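Local coordinates for protein probable 3-hydroxyisobutyrate dehydrogenase (Pseudomonas aeruginosa, PDB 3OBB) that oxidises L-serine and methyl-L-serine with NAD+ as cofactor, and acts only weakly on beta-hydroxyisobutyrate, at residues Asn21-Gly26 / Asp40-Ala45; Leu29-Phe32 / Ala38-Gly41. All coordinates share one frame; numbering follows the deposited sequence.

Overall arrangement
Both contacts lie in the N-terminal Rossmann-type NAD-binding domain, their centres about 20 Å from the centre of the chain. Contact 1 joins the end of helix 15-24 to the end of helix 36-44. Contact 2 packs an earlier turn of helix 36-44 on strand 28-32. They share Asp40 and Gly41, and their centres are about 8 Å apart. Apolar side chains connect them: Leu23 CD2 lies 3.9 Å from Leu29 CG, and Leu42 CB lies 3.9 Å from Val31 CG2. Residues 21-26 and 29-32 fall within the NAD+-binding range, but contact 1 lies away from the other annotated sites. In contact 2 the Phe32 side chain is about 11 Å from that of Pro68, which binds NAD+.

Contact 1. Residues Asn21-Gly26 / Asp40-Ala45; sequences NLLKAG and DGLVAA
Leu23 reaches from the end of helix 15-24 to Leu42 and Ala45 at the end of helix 36-44. The two helices are neighbours in the Rossmann-type fold, with strand 28-32 between them in the chain.

The apolar contacts all run through one methyl group, Leu23 CD1. It meets Leu42 CD1 at 3.8 Å, methyl to methyl. On another side, at roughly a right angle, Leu23 CD1 meets Ala45 CB, also at 3.8 Å. The extended shape of Leu23 explains this reach: CD1 is anti to CA (chi2 -180°) and so stands at the far end of the side chain. Leu42 is buried. It also packs on Ala16, Ala19 and Thr20 of helix 15-24, so the helix pair is joined over more than this end. Ala47 touches both Leu23 and Leu42.

No hydrogen bond crosses the contact. Within the segments, backbone bonds mark the helix ends. Gly26, with a positive phi of 103°, is the first residue to leave helical angles, in a Schellman motif. Gly26 N bonds Leu23 O at 3.0 Å. In the other segment Ala44 N makes a regular helical bond to Asp40 O at 2.8 Å, while the bonds of Ala45 N to Gly41 O and Leu42 O are weak. Ala45 is exposed, so the contact runs from a buried leucine to an open edge. At that edge the Leu23 methyl also rests on the backbone, with CD1 3.4 Å from Ala45 O.

Contact 2. Residues Leu29-Phe32 / Ala38-Gly41; sequences LNVF and AVDG
Val39 of helix 36-44 packs on Val31 and on the backbone of Phe32 at the end of strand 28-32. The strand and helix are the first two elements of a beta-alpha-beta unit completed by strand 48-49, part of the Rossmann-type domain. The nearest CA atoms of the two segments are those of Phe32 and Val39, 6.3 Å apart.

The closer, buried side is Val39 against Val31 and the Phe32 backbone. The CB of Val31 is directed at the helix, and its CG2 lies 4.4 Å from Val39 CG1, an ordinary van der Waals spacing. Further residues fill in around the valine pair: Leu11 touches both valines, Phe8 and Ala47 lie on Val31, and Ala49 lies on Val39. Strand 28-32 is held in the sheet by backbone hydrogen bonds, such as those of Val31 to Ser48 and Ala50.

The looser parts, by contrast, are the Phe32 ring and Asp40. Phe32 turns its CB away from the helix, and the closest approach of its ring to residues 38-41 is CD2 to Val39 CG2, 5.2 Å. It meets the helix through its main chain instead. On the solvent side Asp40 is exposed, and its CB also points away from the strand. Its OD1 is hydrogen-bonded to Gln36 NE2, one turn earlier in the same helix.

The two Val39 methyls divide the work. CG1 is anti to the backbone N (chi1 170°) and faces Val31, while CG2 sits 4.3 Å from Phe32 C.

Contact 1. Residues Asn21-Gly26 / Asp40-Ala45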
loop_
_atom_site.group_PDB
_atom_site.type_symbol
_atom_site.label_atom_id
_atom_site.label_comp_id
_atom_site.label_asym_id
_atom_site.label_seq_id
_atom_site.Cartn_x
_atom_site.Cartn_y
_atom_site.Cartn_z
ATOM N N ASN A 21 9.480 -26.721 30.613
ATOM C CA ASN A 21 9.318 -27.982 29.894
ATOM C C ASN A 21 10.548 -28.875 29.838
ATOM O O ASN A 21 10.423 -30.108 29.941
ATOM C CB ASN A 21 8.744 -27.779 28.495
ATOM C CG ASN A 21 7.282 -27.579 28.542
ATOM O OD1 ASN A 21 6.590 -28.289 29.277
ATOM N ND2 ASN A 21 6.792 -26.571 27.834
ATOM N N LEU A 22 11.720 -28.257 29.692
ATOM C CA LEU A 22 12.991 -28.991 29.817
ATOM C C LEU A 22 13.129 -29.677 31.175
ATOM O O LEU A 22 13.464 -30.850 31.234
ATOM C CB LEU A 22 14.188 -28.096 29.502
ATOM C CG LEU A 22 14.258 -27.669 28.030
ATOM C CD1 LEU A 22 15.501 -26.823 27.799
ATOM C CD2 LEU A 22 14.279 -28.889 27.109
ATOM N N LEU A 23 12.845 -28.948 32.255
ATOM C CA LEU A 23 12.767 -29.523 33.607
ATOM C C LEU A 23 11.808 -30.719 33.702
ATOM O O LEU A 23 12.125 -31.721 34.334
ATOM C CB LEU A 23 12.301 -28.468 34.613
ATOM C CG LEU A 23 13.277 -27.414 35.111
ATOM C CD1 LEU A 23 12.589 -26.480 36.100
ATOM C CD2 LEU A 23 14.498 -28.059 35.715
ATOM N N LYS A 24 10.622 -30.605 33.105
ATOM C CA LYS A 24 9.642 -31.677 33.199
ATOM C C LYS A 24 10.148 -32.910 32.449
ATOM O O LYS A 24 9.872 -34.041 32.848
ATOM C CB LYS A 24 8.286 -31.241 32.626
ATOM C CG LYS A 24 7.528 -30.153 33.406
ATOM C CD LYS A 24 6.751 -29.310 32.386
ATOM C CE LYS A 24 5.270 -29.081 32.720
ATOM N NZ LYS A 24 5.009 -28.546 34.098
ATOM N N ALA A 25 10.875 -32.670 31.351
ATOM C CA ALA A 25 11.589 -33.707 30.591
ATOM C C ALA A 25 12.776 -34.346 31.353
ATOM O O ALA A 25 13.308 -35.348 30.920
ATOM C CB ALA A 25 12.060 -33.150 29.278
ATOM N N GLY A 26 13.204 -33.754 32.463
ATOM C CA GLY A 26 14.228 -34.365 33.296
ATOM C C GLY A 26 15.626 -33.780 33.159
ATOM O O GLY A 26 16.571 -34.312 33.720
ATOM N N ASP A 40 12.747 -17.009 40.037
ATOM C CA ASP A 40 12.168 -17.743 41.180
ATOM C C ASP A 40 11.135 -18.770 40.750
ATOM O O ASP A 40 11.046 -19.845 41.327
ATOM C CB ASP A 40 11.524 -16.801 42.189
ATOM C CG ASP A 40 12.508 -15.862 42.830
ATOM O OD1 ASP A 40 13.706 -16.216 43.034
ATOM O OD2 ASP A 40 12.045 -14.748 43.149
ATOM N N GLY A 41 10.368 -18.425 39.736
ATOM C CA GLY A 41 9.401 -19.348 39.116
ATOM C C GLY A 41 10.062 -20.641 38.651
ATOM O O GLY A 41 9.563 -21.730 38.886
ATOM N N LEU A 42 11.210 -20.507 38.004
ATOM C CA LEU A 42 11.952 -21.656 37.525
ATOM C C LEU A 42 12.604 -22.388 38.666
ATOM O O LEU A 42 12.625 -23.595 38.652
ATOM C CB LEU A 42 12.998 -21.255 36.455
ATOM C CG LEU A 42 12.630 -21.468 34.980
ATOM C CD1 LEU A 42 12.556 -22.964 34.664
ATOM C CD2 LEU A 42 11.306 -20.761 34.623
ATOM N N VAL A 43 13.125 -21.662 39.649
ATOM C CA VAL A 43 13.718 -22.286 40.840
ATOM C C VAL A 43 12.673 -23.113 41.600
ATOM O O VAL A 43 12.950 -24.236 41.997
ATOM C CB VAL A 43 14.450 -21.264 41.792
ATOM C CG1 VAL A 43 14.926 -21.928 43.081
ATOM C CG2 VAL A 43 15.639 -20.644 41.115
ATOM N N ALA A 44 11.465 -22.581 41.779
ATOM C CA ALA A 44 10.381 -23.358 42.405
ATOM C C ALA A 44 10.101 -24.688 41.682
ATOM O O ALA A 44 9.741 -25.673 42.303
ATOM C CB ALA A 44 9.096 -22.512 42.533
ATOM N N ALA A 45 10.281 -24.720 40.371
ATOM C CA ALA A 45 10.010 -25.933 39.581
ATOM C C ALA A 45 11.214 -26.907 39.475
ATOM O O ALA A 45 11.147 -27.950 38.797
ATOM C CB ALA A 45 9.531 -25.544 38.225
#

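Contact 2. Residues Leu29-Phe32 / Ala38-Gly41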
loop_
_atom_site.group_PDB
_atom_site.type_symbol
_atom_site.label_atom_id
_atom_site.label_comp_id
_atom_site.label_asym_id
_atom_site.label_seq_id
_atom_site.Cartn_x
_atom_site.Cartn_y
_atom_site.Cartn_z
ATOM N N LEU A 29 18.736 -27.715 34.897
ATOM C CA LEU A 29 18.918 -26.389 34.326
ATOM C C LEU A 29 19.525 -25.447 35.339
ATOM O O LEU A 29 19.109 -25.432 36.489
ATOM C CB LEU A 29 17.586 -25.792 33.831
ATOM C CG LEU A 29 16.591 -26.431 32.829
ATOM C CD1 LEU A 29 15.962 -25.320 32.009
ATOM C CD2 LEU A 29 17.141 -27.470 31.891
ATOM N N ASN A 30 20.509 -24.667 34.893
ATOM C CA ASN A 30 20.870 -23.413 35.551
ATOM C C ASN A 30 20.229 -22.316 34.745
ATOM O O ASN A 30 20.381 -22.284 33.530
ATOM C CB ASN A 30 22.387 -23.188 35.572
ATOM C CG ASN A 30 23.144 -24.384 36.075
ATOM O OD1 ASN A 30 24.060 -24.883 35.403
ATOM N ND2 ASN A 30 22.759 -24.881 37.248
ATOM N N VAL A 31 19.519 -21.410 35.409
ATOM C CA VAL A 31 18.756 -20.381 34.695
ATOM C C VAL A 31 19.218 -18.964 35.054
ATOM O O VAL A 31 19.732 -18.716 36.151
ATOM C CB VAL A 31 17.216 -20.544 34.892
ATOM C CG1 VAL A 31 16.757 -21.884 34.348
ATOM C CG2 VAL A 31 16.770 -20.379 36.378
ATOM N N PHE A 32 19.066 -18.044 34.108
ATOM C CA PHE A 32 19.265 -16.639 34.395
ATOM C C PHE A 32 18.314 -15.813 33.572
ATOM O O PHE A 32 18.068 -16.088 32.385
ATOM C CB PHE A 32 20.730 -16.159 34.194
ATOM C CG PHE A 32 20.947 -14.720 34.628
ATOM C CD1 PHE A 32 20.990 -13.687 33.681
ATOM C CD2 PHE A 32 21.026 -14.397 35.978
ATOM C CE1 PHE A 32 21.159 -12.350 34.083
ATOM C CE2 PHE A 32 21.187 -13.075 36.392
ATOM C CZ PHE A 32 21.250 -12.047 35.431
ATOM N N ALA A 38 10.857 -14.042 37.603
ATOM C CA ALA A 38 10.977 -15.028 36.507
ATOM C C ALA A 38 11.951 -16.165 36.874
ATOM O O ALA A 38 11.665 -17.352 36.643
ATOM C CB ALA A 38 11.389 -14.352 35.177
ATOM N N VAL A 39 13.087 -15.801 37.472
ATOM C CA VAL A 39 14.047 -16.775 37.958
ATOM C C VAL A 39 13.410 -17.641 39.066
ATOM O O VAL A 39 13.532 -18.871 39.043
ATOM C CB VAL A 39 15.366 -16.085 38.445
ATOM C CG1 VAL A 39 16.259 -17.075 39.169
ATOM C CG2 VAL A 39 16.121 -15.440 37.288
ATOM N N ASP A 40 12.747 -17.009 40.037
ATOM C CA ASP A 40 12.168 -17.743 41.180
ATOM C C ASP A 40 11.135 -18.770 40.750
ATOM O O ASP A 40 11.046 -19.845 41.327
ATOM C CB ASP A 40 11.524 -16.801 42.189
ATOM C CG ASP A 40 12.508 -15.862 42.830
ATOM O OD1 ASP A 40 13.706 -16.216 43.034
ATOM O OD2 ASP A 40 12.045 -14.748 43.149
ATOM N N GLY A 41 10.368 -18.425 39.736
ATOM C CA GLY A 41 9.401 -19.348 39.116
ATOM C C GLY A 41 10.062 -20.641 38.651
ATOM O O GLY A 41 9.563 -21.730 38.886
#